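Local coordinates for SusD superfamily protein (Bacteroides vulgatus ATCC 8482, PDB 3JQ0), which is of unknown detailed function but probably binds glycans or other nutrients at the bacterial outer membrane, at residues R363-L368 / L439-F444; E35-I40 / K447-I452; N60-E65 / L472-A477; Y305-R310 / N420-P425. All coordinates share one frame; numbering follows the deposited sequence.

Contact 1: residues R363-L368 / L439-F444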
# COMPACT_ATOMS: atom_id res chain seq x y z
N ARG A 363 -7.51 2.88 3.52
CA ARG A 363 -7.84 4.06 4.32
C ARG A 363 -8.87 4.91 3.64
O ARG A 363 -8.95 4.91 2.39
CB ARG A 363 -6.50 4.99 4.47
CG ARG A 363 -5.46 4.43 5.34
CD ARG A 363 -4.55 5.40 5.83
NE ARG A 363 -3.53 5.91 4.93
CZ ARG A 363 -3.44 7.16 4.52
NH1 ARG A 363 -4.40 8.06 4.68
NH2 ARG A 363 -2.33 7.53 3.92
N TYR A 364 -9.60 5.73 4.40
CA TYR A 364 -10.60 6.57 3.78
C TYR A 364 -10.00 7.57 2.75
O TYR A 364 -10.64 7.83 1.74
CB TYR A 364 -11.45 7.29 4.81
CG TYR A 364 -12.66 7.95 4.23
CD1 TYR A 364 -13.68 7.20 3.69
CD2 TYR A 364 -12.81 9.33 4.19
CE1 TYR A 364 -14.80 7.80 3.14
CE2 TYR A 364 -13.93 9.93 3.66
CZ TYR A 364 -14.93 9.16 3.14
OH TYR A 364 -16.06 9.71 2.58
N ALA A 365 -8.78 8.08 2.96
CA ALA A 365 -8.20 8.96 1.93
C ALA A 365 -8.06 8.20 0.61
O ALA A 365 -8.09 8.81 -0.46
CB ALA A 365 -6.87 9.53 2.36
N ASP A 366 -7.80 6.89 0.68
CA ASP A 366 -7.67 6.04 -0.52
C ASP A 366 -9.02 5.97 -1.23
O ASP A 366 -9.09 6.15 -2.44
CB ASP A 366 -7.14 4.66 -0.06
CG ASP A 366 -6.65 3.74 -1.15
OD1 ASP A 366 -6.58 4.15 -2.32
OD2 ASP A 366 -6.30 2.60 -0.77
N CYS A 367 -10.10 5.74 -0.47
CA CYS A 367 -11.45 5.80 -1.04
C CYS A 367 -11.62 7.12 -1.81
O CYS A 367 -12.05 7.13 -2.94
CB CYS A 367 -12.46 5.65 0.09
SG CYS A 367 -14.18 5.91 -0.42
N LEU A 368 -11.36 8.23 -1.16
CA LEU A 368 -11.60 9.52 -1.79
C LEU A 368 -10.78 9.71 -3.07
O LEU A 368 -11.30 10.21 -4.06
CB LEU A 368 -11.33 10.68 -0.80
CG LEU A 368 -12.27 10.78 0.39
CD1 LEU A 368 -11.87 12.02 1.24
CD2 LEU A 368 -13.75 10.82 -0.05
N LEU A 439 0.85 10.07 -4.27
CA LEU A 439 2.26 9.97 -3.94
C LEU A 439 2.51 10.59 -2.55
O LEU A 439 3.15 10.00 -1.68
CB LEU A 439 3.13 10.62 -5.03
CG LEU A 439 4.63 10.68 -4.76
CD1 LEU A 439 5.26 9.37 -4.40
CD2 LEU A 439 5.31 11.36 -5.91
N ARG A 440 2.00 11.80 -2.37
CA ARG A 440 2.15 12.51 -1.11
C ARG A 440 1.47 11.78 0.04
O ARG A 440 1.95 11.84 1.19
CB ARG A 440 1.60 13.94 -1.27
CG ARG A 440 2.48 14.82 -2.14
CD ARG A 440 1.88 16.19 -2.36
NE ARG A 440 2.83 17.05 -3.06
CZ ARG A 440 2.54 18.19 -3.67
NH1 ARG A 440 1.29 18.59 -3.81
NH2 ARG A 440 3.53 18.90 -4.18
N GLU A 441 0.33 11.14 -0.20
CA GLU A 441 -0.52 10.59 0.83
C GLU A 441 -0.01 9.20 1.28
O GLU A 441 -0.23 8.84 2.45
CB GLU A 441 -1.95 10.48 0.27
CG GLU A 441 -3.00 10.06 1.26
CD GLU A 441 -3.26 11.03 2.43
OE1 GLU A 441 -2.99 12.23 2.25
OE2 GLU A 441 -3.80 10.54 3.48
N PHE A 442 0.60 8.40 0.40
CA PHE A 442 0.74 6.97 0.60
C PHE A 442 2.17 6.45 0.61
O PHE A 442 2.39 5.26 0.42
CB PHE A 442 -0.10 6.17 -0.43
CG PHE A 442 -1.59 6.38 -0.25
CD1 PHE A 442 -2.23 5.89 0.89
CD2 PHE A 442 -2.34 7.06 -1.19
CE1 PHE A 442 -3.61 6.08 1.07
CE2 PHE A 442 -3.68 7.25 -1.00
CZ PHE A 442 -4.30 6.83 0.15
N MSE A 443 3.17 7.29 0.92
CA MSE A 443 4.51 6.75 1.03
C MSE A 443 4.56 5.61 2.01
O MSE A 443 3.98 5.70 3.11
CB MSE A 443 5.52 7.84 1.47
CG MSE A 443 5.65 9.01 0.56
SE MSE A 443 7.14 10.14 1.00
CE MSE A 443 8.51 8.99 0.23
N PHE A 444 5.29 4.54 1.66
CA PHE A 444 5.46 3.36 2.52
C PHE A 444 4.19 2.53 2.72
O PHE A 444 4.18 1.62 3.51
CB PHE A 444 6.11 3.71 3.90
CG PHE A 444 7.21 4.72 3.77
CD1 PHE A 444 8.36 4.44 3.05
CD2 PHE A 444 7.09 5.99 4.30
CE1 PHE A 444 9.34 5.35 2.83
CE2 PHE A 444 8.09 6.94 4.10
CZ PHE A 444 9.22 6.61 3.36
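Glu441 carries CG anti to its backbone N (chi1 -174°) and then bends at chi2, which turns the carboxylate toward Arg363; the arginine chain folds at chi3 and brings its guanidinium to meet it. Arg363 NH1 donates to Glu441 OE2 at 2.8 Å, nearly straight at 168°, in the guanidinium plane and onto the anti lone pair of that oxygen. Arg363 NH2 adds a weak second bond to the same OE2 at 3.4 Å. The two planes stand 51° apart, unlike a flat paired salt bridge. Arg392 also reaches OE2 and Arg315 reaches OE1, while Glu242 and Glu445 are further partners of Arg363; alternating charges of this kind probably keep the buried groups ionised. Phe442 covers one face of the guanidinium, its CE1 3.4 Å from Arg363 NH2, with the planes tilted well away from a flat stack; an apolar ring can cover a cation without competing for its N-H groups. Its CZ meets Asp366 CA at 3.5 Å, and the carboxylate of Asp366 pairs with Arg438. Small Ala365 lets its helix come close, with CB 3.4 Å from Glu441 OE2. The arrangement is a buried salt-bridge network joining the start of helix 364-377 to the end of helix 430-441, inside the mainly helical SusD fold.

Contact 2: residues E35-I40 / K447-I452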
# COMPACT_ATOMS: atom_id res chain seq x y z
N GLU A 35 4.89 -0.74 -4.48
CA GLU A 35 5.61 0.52 -4.33
C GLU A 35 7.02 0.62 -4.91
O GLU A 35 7.25 1.50 -5.74
CB GLU A 35 5.49 1.05 -2.91
CG GLU A 35 6.29 2.27 -2.60
CD GLU A 35 5.97 2.89 -1.24
OE1 GLU A 35 4.83 2.73 -0.76
OE2 GLU A 35 6.86 3.55 -0.65
N PRO A 36 8.00 -0.21 -4.48
CA PRO A 36 9.39 0.12 -4.79
C PRO A 36 9.88 -0.00 -6.21
O PRO A 36 11.01 0.45 -6.46
CB PRO A 36 10.21 -0.78 -3.84
CG PRO A 36 9.28 -1.15 -2.77
CD PRO A 36 7.94 -1.23 -3.42
N ARG A 37 9.10 -0.57 -7.14
CA ARG A 37 9.50 -0.50 -8.55
C ARG A 37 9.32 0.87 -9.20
O ARG A 37 9.77 1.06 -10.32
CB ARG A 37 8.78 -1.59 -9.35
CG ARG A 37 9.23 -2.99 -9.03
CD ARG A 37 8.58 -4.06 -9.87
NE ARG A 37 8.99 -3.88 -11.25
CZ ARG A 37 8.52 -4.58 -12.28
NH1 ARG A 37 7.65 -5.54 -12.09
NH2 ARG A 37 8.98 -4.32 -13.50
N ALA A 38 8.66 1.81 -8.52
CA ALA A 38 8.44 3.15 -9.06
C ALA A 38 9.62 4.05 -8.70
O ALA A 38 10.76 3.59 -8.78
CB ALA A 38 7.05 3.67 -8.62
N ASP A 39 9.36 5.32 -8.37
CA ASP A 39 10.37 6.36 -8.42
C ASP A 39 10.79 6.89 -7.04
O ASP A 39 11.66 7.78 -6.95
CB ASP A 39 9.90 7.52 -9.30
CG ASP A 39 8.49 8.03 -9.03
OD1 ASP A 39 7.73 7.42 -8.23
OD2 ASP A 39 8.14 9.06 -9.67
N ILE A 40 10.29 6.33 -5.94
CA ILE A 40 10.63 6.85 -4.62
C ILE A 40 12.07 6.54 -4.19
O ILE A 40 12.72 7.37 -3.56
CB ILE A 40 9.60 6.37 -3.57
CG1 ILE A 40 8.22 6.97 -3.82
CG2 ILE A 40 10.10 6.64 -2.13
CD1 ILE A 40 7.09 6.25 -3.12
N LYS A 447 1.45 1.77 -2.75
CA LYS A 447 0.52 2.26 -3.77
C LYS A 447 1.14 2.75 -5.08
O LYS A 447 0.52 2.57 -6.12
CB LYS A 447 -0.35 3.38 -3.23
CG LYS A 447 -1.03 3.06 -1.89
CD LYS A 447 -1.87 1.79 -1.90
CE LYS A 447 -2.57 1.57 -0.57
NZ LYS A 447 -3.34 0.28 -0.50
N ARG A 448 2.32 3.39 -5.04
CA ARG A 448 2.79 4.17 -6.18
C ARG A 448 2.98 3.38 -7.45
O ARG A 448 2.67 3.90 -8.54
CB ARG A 448 4.09 4.90 -5.77
CG ARG A 448 4.77 5.69 -6.86
CD ARG A 448 3.99 6.88 -7.37
NE ARG A 448 4.87 7.72 -8.17
CZ ARG A 448 4.49 8.86 -8.73
NH1 ARG A 448 3.24 9.28 -8.67
NH2 ARG A 448 5.39 9.62 -9.34
N TRP A 449 3.58 2.18 -7.37
CA TRP A 449 3.74 1.36 -8.56
C TRP A 449 2.41 0.92 -9.15
O TRP A 449 2.18 1.01 -10.36
CB TRP A 449 4.67 0.20 -8.26
CG TRP A 449 4.73 -0.85 -9.35
CD1 TRP A 449 4.14 -2.06 -9.32
CD2 TRP A 449 5.45 -0.78 -10.60
NE1 TRP A 449 4.43 -2.78 -10.45
CE2 TRP A 449 5.24 -2.03 -11.26
CE3 TRP A 449 6.25 0.17 -11.20
CZ2 TRP A 449 5.78 -2.29 -12.49
CZ3 TRP A 449 6.81 -0.09 -12.42
CH2 TRP A 449 6.57 -1.34 -13.05
N TYR A 450 1.49 0.50 -8.30
CA TYR A 450 0.17 0.12 -8.78
C TYR A 450 -0.55 1.32 -9.39
O TYR A 450 -1.29 1.15 -10.36
CB TYR A 450 -0.63 -0.53 -7.67
CG TYR A 450 -0.26 -1.95 -7.31
CD1 TYR A 450 0.16 -2.86 -8.25
CD2 TYR A 450 -0.47 -2.44 -6.03
CE1 TYR A 450 0.35 -4.19 -7.95
CE2 TYR A 450 -0.25 -3.75 -5.72
CZ TYR A 450 0.09 -4.66 -6.68
OH TYR A 450 0.24 -6.01 -6.43
N ASP A 451 -0.36 2.53 -8.84
CA ASP A 451 -1.00 3.73 -9.41
C ASP A 451 -0.57 3.95 -10.85
O ASP A 451 -1.39 4.21 -11.74
CB ASP A 451 -0.59 4.98 -8.61
CG ASP A 451 -1.13 5.10 -7.20
OD1 ASP A 451 -2.09 4.40 -6.86
OD2 ASP A 451 -0.58 5.98 -6.46
N ILE A 452 0.73 3.94 -11.10
CA ILE A 452 1.23 4.23 -12.43
C ILE A 452 0.92 3.09 -13.39
O ILE A 452 0.59 3.30 -14.55
CB ILE A 452 2.71 4.71 -12.41
CG1 ILE A 452 3.69 3.61 -11.99
CG2 ILE A 452 2.82 5.97 -11.55
CD1 ILE A 452 5.14 4.08 -11.91
O HOH W 1 3.07 4.12 -2.32
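Ala38 closes a type I beta turn that begins at Glu35, and together with Asp39 it sits against Arg448 and Trp449 in the first turn of helix 448-455, so that a loop from early in the SusD fold is clasped to a helix from late in it. The charged link is a side-on salt bridge. Arg448 NE donates to Asp39 OD1 at 2.9 Å and Arg448 NH2 to Asp39 OD2 at 2.8 Å, each on a syn lone pair, with the two planes only 12° apart. Arg448 swings CG away from its backbone N (chi1 176°) and bends at chi2, which aims this edge at the carboxylate; NH2 also reaches Trp422 O. Aromatic contact comes from Arg37, which lies along a face of Trp449. Arg37 CB makes a CH-pi contact 3.8 Å from the centroid of the Trp449 six-membered ring, and farther out Arg37 CZ lies 3.6 Å from Trp449 CZ2, the planes 25° apart. The broad indole suits a long arginine whose nitrogens bond to the Asn60 side chain and the backbone carbonyls of Arg470 and Leu472. Apolar packing centres on Ala38, small enough for its CB to approach Arg448 CG at 3.5 Å and Ile452 CD1 at 3.8 Å. Glu35, whose OE2 bonds to Tyr41, adds a water bridge: one water donates to Glu35 OE1 at 2.7 Å and accepts from Lys447 N at 2.9 Å.

Contact 3: residues N60-E65 / L472-A477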
# COMPACT_ATOMS: atom_id res chain seq x y z
N ASN A 60 14.52 -1.72 -11.62
CA ASN A 60 13.77 -2.57 -12.53
C ASN A 60 14.72 -3.53 -13.28
O ASN A 60 14.68 -3.67 -14.51
CB ASN A 60 12.85 -1.79 -13.46
CG ASN A 60 11.66 -1.30 -12.72
OD1 ASN A 60 10.72 -2.07 -12.55
ND2 ASN A 60 11.68 -0.06 -12.22
N THR A 61 15.57 -4.18 -12.50
CA THR A 61 16.52 -5.15 -13.00
C THR A 61 16.24 -6.55 -12.47
O THR A 61 17.05 -7.48 -12.62
CB THR A 61 17.96 -4.73 -12.72
OG1 THR A 61 18.07 -4.48 -11.31
CG2 THR A 61 18.38 -3.52 -13.56
N ILE A 62 15.08 -6.78 -11.89
CA ILE A 62 14.60 -8.15 -11.60
C ILE A 62 14.55 -8.93 -12.91
O ILE A 62 14.28 -8.36 -13.99
CB ILE A 62 13.23 -8.16 -10.87
CG1 ILE A 62 12.14 -7.44 -11.65
CG2 ILE A 62 13.38 -7.61 -9.44
CD1 ILE A 62 10.76 -7.51 -10.98
N ASN A 63 14.83 -10.22 -12.83
CA ASN A 63 14.90 -11.07 -14.02
C ASN A 63 14.80 -12.50 -13.59
O ASN A 63 14.56 -12.80 -12.42
CB ASN A 63 16.17 -10.76 -14.85
CG ASN A 63 17.43 -11.10 -14.13
OD1 ASN A 63 17.49 -11.89 -13.21
ND2 ASN A 63 18.49 -10.44 -14.54
N LYS A 64 14.91 -13.41 -14.54
CA LYS A 64 14.65 -14.81 -14.20
C LYS A 64 15.65 -15.41 -13.21
O LYS A 64 15.36 -16.42 -12.60
CB LYS A 64 14.54 -15.67 -15.48
CG LYS A 64 15.85 -15.86 -16.22
CD LYS A 64 15.66 -16.59 -17.57
CE LYS A 64 17.00 -17.00 -18.20
NZ LYS A 64 17.94 -15.85 -18.49
N GLU A 65 16.80 -14.78 -13.04
CA GLU A 65 17.77 -15.22 -12.03
C GLU A 65 17.66 -14.51 -10.69
O GLU A 65 18.15 -15.02 -9.70
CB GLU A 65 19.20 -15.08 -12.55
CG GLU A 65 19.47 -16.11 -13.68
CD GLU A 65 20.90 -16.22 -14.15
OE1 GLU A 65 21.79 -15.49 -13.64
OE2 GLU A 65 21.13 -17.07 -15.05
N LEU A 472 5.30 -6.96 -15.71
CA LEU A 472 5.01 -8.04 -14.74
C LEU A 472 6.32 -8.41 -14.01
O LEU A 472 7.34 -7.76 -14.20
CB LEU A 472 4.34 -9.20 -15.49
CG LEU A 472 3.04 -8.85 -16.21
CD1 LEU A 472 2.59 -10.09 -17.03
CD2 LEU A 472 1.97 -8.44 -15.21
N TRP A 473 6.24 -9.46 -13.20
CA TRP A 473 7.36 -9.99 -12.45
C TRP A 473 7.73 -11.35 -13.00
O TRP A 473 6.87 -12.09 -13.47
CB TRP A 473 6.98 -10.14 -10.98
CG TRP A 473 6.77 -8.82 -10.23
CD1 TRP A 473 5.81 -7.89 -10.49
CD2 TRP A 473 7.49 -8.34 -9.08
NE1 TRP A 473 5.93 -6.83 -9.63
CE2 TRP A 473 6.94 -7.10 -8.74
CE3 TRP A 473 8.55 -8.83 -8.33
CZ2 TRP A 473 7.37 -6.36 -7.64
CZ3 TRP A 473 9.00 -8.09 -7.25
CH2 TRP A 473 8.41 -6.87 -6.92
N PRO A 474 9.01 -11.70 -12.96
CA PRO A 474 9.45 -13.03 -13.40
C PRO A 474 9.07 -14.11 -12.38
O PRO A 474 8.74 -13.81 -11.22
CB PRO A 474 10.96 -12.86 -13.51
CG PRO A 474 11.30 -11.86 -12.41
CD PRO A 474 10.12 -10.91 -12.39
N ILE A 475 9.17 -15.34 -12.81
CA ILE A 475 8.97 -16.53 -11.98
C ILE A 475 10.31 -17.22 -11.75
O ILE A 475 11.06 -17.45 -12.68
CB ILE A 475 7.97 -17.52 -12.65
CG1 ILE A 475 6.65 -16.84 -13.03
CG2 ILE A 475 7.73 -18.73 -11.71
CD1 ILE A 475 5.78 -17.67 -13.94
N ASP A 476 10.61 -17.53 -10.49
CA ASP A 476 11.89 -18.18 -10.15
C ASP A 476 11.93 -19.62 -10.61
O ASP A 476 10.90 -20.30 -10.78
CB ASP A 476 12.13 -18.10 -8.66
CG ASP A 476 11.09 -18.83 -7.88
OD1 ASP A 476 9.93 -18.38 -7.85
OD2 ASP A 476 11.41 -19.92 -7.33
N ALA A 477 13.16 -20.11 -10.78
CA ALA A 477 13.37 -21.48 -11.20
C ALA A 477 12.84 -22.54 -10.24
O ALA A 477 12.35 -23.57 -10.67
CB ALA A 477 14.86 -21.70 -11.44
O HOH W 2 13.56 -18.35 -13.44
O HOH W 3 15.45 -18.23 -10.50
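The carbonyl oxygen of Lys64 is gripped by two waters that tie it to the backbone of the other segment. Water 2 donates to Lys64 O at 2.8 Å and to Ile475 O at 2.8 Å; water 3 donates to Lys64 O at 2.8 Å and accepts from Ala477 N at 3.0 Å. Beside this wet end the contact is apolar. Ile62 places CG1 between its backbone N and carbonyl carbon (chi1 58°), which sends CD1 down over one face of the Trp473 indole, 3.7 Å from CE3, in a CH-pi contact displaced toward the rim. The same methyl touches Pro474 CD at 3.7 Å. Pro474 brings a compact, rigid ring: its CG presses against Asn63 O at 3.4 Å. A glycine in its place would probably open a gap beside the Ile62 methyl and Asn63 O, and let the backbone after Trp473 turn more freely. Asn63 itself suits the bend in its loop, because OD1 accepts from Glu65 N in an Asx turn. The 60-65 loop leads from strand 41-43 to helix 75-91, while 472-477 runs from helix 457-463 to the N-cap Asp476 of helix 477-482; the Trp473 side chain touches Ser121 and Pro474 O accepts from Trp122 NE1, both at the end of helix 97-122.

Contact 4: residues Y305-R310 / N420-P425. With SO4 (sulfate ion), chain I.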
# COMPACT_ATOMS: atom_id res chain seq x y z
N TYR A 305 13.30 14.65 -0.96
CA TYR A 305 12.89 15.32 0.25
C TYR A 305 12.48 16.76 -0.02
O TYR A 305 11.54 17.24 0.62
CB TYR A 305 13.98 15.27 1.34
CG TYR A 305 13.57 15.91 2.64
CD1 TYR A 305 12.85 15.19 3.57
CD2 TYR A 305 13.82 17.25 2.89
CE1 TYR A 305 12.42 15.76 4.75
CE2 TYR A 305 13.37 17.83 4.07
CZ TYR A 305 12.66 17.10 4.98
OH TYR A 305 12.20 17.67 6.11
N PHE A 306 13.16 17.45 -0.94
CA PHE A 306 12.85 18.84 -1.26
C PHE A 306 11.97 19.04 -2.47
O PHE A 306 11.67 20.18 -2.80
CB PHE A 306 14.15 19.66 -1.32
CG PHE A 306 14.91 19.71 -0.03
CD1 PHE A 306 14.47 20.53 0.98
CD2 PHE A 306 16.03 18.91 0.18
CE1 PHE A 306 15.14 20.58 2.20
CE2 PHE A 306 16.70 18.96 1.40
CZ PHE A 306 16.27 19.80 2.39
N LYS A 307 11.55 17.96 -3.10
CA LYS A 307 10.69 18.02 -4.28
C LYS A 307 9.38 17.24 -4.13
O LYS A 307 8.62 17.11 -5.07
CB LYS A 307 11.44 17.59 -5.53
CG LYS A 307 12.53 18.58 -5.99
CD LYS A 307 11.87 19.87 -6.56
CE LYS A 307 12.78 20.81 -7.27
NZ LYS A 307 12.12 22.08 -7.57
N GLY A 308 9.07 16.75 -2.94
CA GLY A 308 7.90 15.92 -2.70
C GLY A 308 6.66 16.70 -2.30
O GLY A 308 5.54 16.32 -2.65
N PHE A 309 6.87 17.75 -1.47
CA PHE A 309 5.78 18.39 -0.70
C PHE A 309 5.95 19.88 -0.70
O PHE A 309 7.08 20.40 -0.55
CB PHE A 309 5.82 17.89 0.76
CG PHE A 309 5.67 16.40 0.89
CD1 PHE A 309 6.80 15.61 0.85
CD2 PHE A 309 4.44 15.81 1.10
CE1 PHE A 309 6.71 14.21 0.99
CE2 PHE A 309 4.34 14.43 1.25
CZ PHE A 309 5.46 13.65 1.18
N ARG A 310 4.85 20.58 -0.80
CA ARG A 310 4.85 22.02 -0.60
C ARG A 310 5.03 22.35 0.87
O ARG A 310 4.69 21.58 1.77
CB ARG A 310 3.52 22.64 -1.08
CG ARG A 310 3.14 22.32 -2.53
CD ARG A 310 4.20 22.77 -3.56
NE ARG A 310 4.59 24.18 -3.42
CZ ARG A 310 3.84 25.22 -3.82
NH1 ARG A 310 2.75 25.03 -4.52
NH2 ARG A 310 4.25 26.45 -3.57
N ASN A 420 11.48 18.61 -11.35
CA ASN A 420 10.76 17.76 -10.42
C ASN A 420 10.26 16.55 -11.17
O ASN A 420 9.22 16.60 -11.82
CB ASN A 420 9.63 18.50 -9.76
CG ASN A 420 9.01 17.73 -8.64
OD1 ASN A 420 9.04 16.50 -8.63
ND2 ASN A 420 8.48 18.45 -7.63
N LYS A 421 11.05 15.47 -11.15
CA LYS A 421 10.70 14.32 -11.98
C LYS A 421 9.57 13.48 -11.40
O LYS A 421 9.11 12.56 -12.07
CB LYS A 421 11.91 13.42 -12.26
CG LYS A 421 12.33 12.59 -11.05
CD LYS A 421 13.24 11.42 -11.45
CE LYS A 421 13.39 10.37 -10.34
NZ LYS A 421 14.28 9.25 -10.82
N TRP A 422 9.15 13.76 -10.18
CA TRP A 422 8.15 12.96 -9.49
C TRP A 422 6.69 13.36 -9.72
O TRP A 422 5.80 12.60 -9.40
CB TRP A 422 8.44 12.94 -7.97
CG TRP A 422 9.73 12.26 -7.66
CD1 TRP A 422 9.94 10.94 -7.47
CD2 TRP A 422 11.02 12.87 -7.52
NE1 TRP A 422 11.26 10.68 -7.23
CE2 TRP A 422 11.96 11.86 -7.24
CE3 TRP A 422 11.46 14.20 -7.55
CZ2 TRP A 422 13.30 12.12 -7.08
CZ3 TRP A 422 12.77 14.46 -7.37
CH2 TRP A 422 13.69 13.42 -7.13
N MSE A 423 6.44 14.58 -10.17
CA MSE A 423 5.09 15.12 -10.18
C MSE A 423 5.03 16.38 -10.99
O MSE A 423 6.06 17.01 -11.30
CB MSE A 423 4.63 15.39 -8.74
CG MSE A 423 5.48 16.43 -8.03
SE MSE A 423 5.13 16.53 -6.14
CE MSE A 423 6.15 14.96 -5.72
N LYS A 424 3.81 16.75 -11.33
CA LYS A 424 3.50 17.88 -12.22
C LYS A 424 2.67 18.92 -11.47
O LYS A 424 1.95 18.57 -10.51
CB LYS A 424 2.64 17.39 -13.42
CG LYS A 424 3.23 16.22 -14.24
CD LYS A 424 4.48 16.62 -15.05
CE LYS A 424 5.17 15.46 -15.85
NZ LYS A 424 5.85 14.44 -14.92
N PRO A 425 2.67 20.17 -11.95
CA PRO A 425 1.69 21.11 -11.48
C PRO A 425 0.27 20.60 -11.71
O PRO A 425 0.03 19.81 -12.64
CB PRO A 425 1.97 22.35 -12.33
CG PRO A 425 2.55 21.80 -13.56
CD PRO A 425 3.41 20.71 -13.11
S SO4 I . 7.30 25.98 -1.50
O1 SO4 I . 8.63 25.38 -1.76
O2 SO4 I . 6.90 26.96 -2.50
O3 SO4 I . 6.49 24.82 -1.39
O4 SO4 I . 7.56 26.76 -0.31
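Asn420 ties the two loops together at their tightly packed part: its ND2 donates to Lys307 O at 2.9 Å, in the carbonyl plane and on a lone pair, although the acceptor is tilted 27° from the amide plane. CG of Asn420 stands anti to the backbone N (chi1 -171°), which lays the amide alongside the Lys307 chain, the two running in opposite directions, and on the other branch OD1 accepts from Trp422 N at 3.1 Å in an Asx turn. An amide suits this place because it offers a donor and an acceptor at once; a leucine here, lacking both, would probably leave Lys307 O without this donor and the turn at Trp422 less fixed. Next to it the selenomethionine Met423 bends its chain at chi3 and brings CE to 3.3 Å from Lys307 O and 3.4 Å from Gly308 O. Gly308 fits because a side chain there would probably clash with the ring of Phe309. Lys307 CB lies 3.9 Å from Trp422 CZ3, and the indole nitrogen bonds to Asp39 O. The more open side differs. Lys307 stretches its partly exposed chain past Asn420 to the carbonyls of Phe416 and Thr418, and Arg310, also partly exposed, turns its edge to a sulfate, probably from the crystallisation liquor: NE donates to O3 at 2.9 Å and NH2 to O2 at 2.9 Å, while NH1 pairs with Asp411. The loop 305-310 runs from strand 299-300 toward helix 315-319. The loop 420-425 links helix 414-417 to helix 430-441, against which Met423 and Phe309 pack.

Contacts 1 and 2 lie near the middle of the chain, 8 and 9 Å from its centre, with contacts 4 and 3 farther out at about 20 and 21 Å. Contact 2 touches all three others, reaching contact 3 through Arg37 and Asn60. Helix 430-441 ends in contact 1 and is followed by helix 448-455 of contact 2; Phe444 N probably bonds to Glu35 OE2 between them. Arg440, probably bonded to Gly308 O, joins contact 1 to contact 4. Along the chain contacts 1 and 4 alternate, as do contacts 2 and 3, while contacts 1 and 4 both nest inside the long loops closed by contacts 2 and 3. The early loops 35-40 and 60-65 thus fasten the beginning of the chain to its late parts.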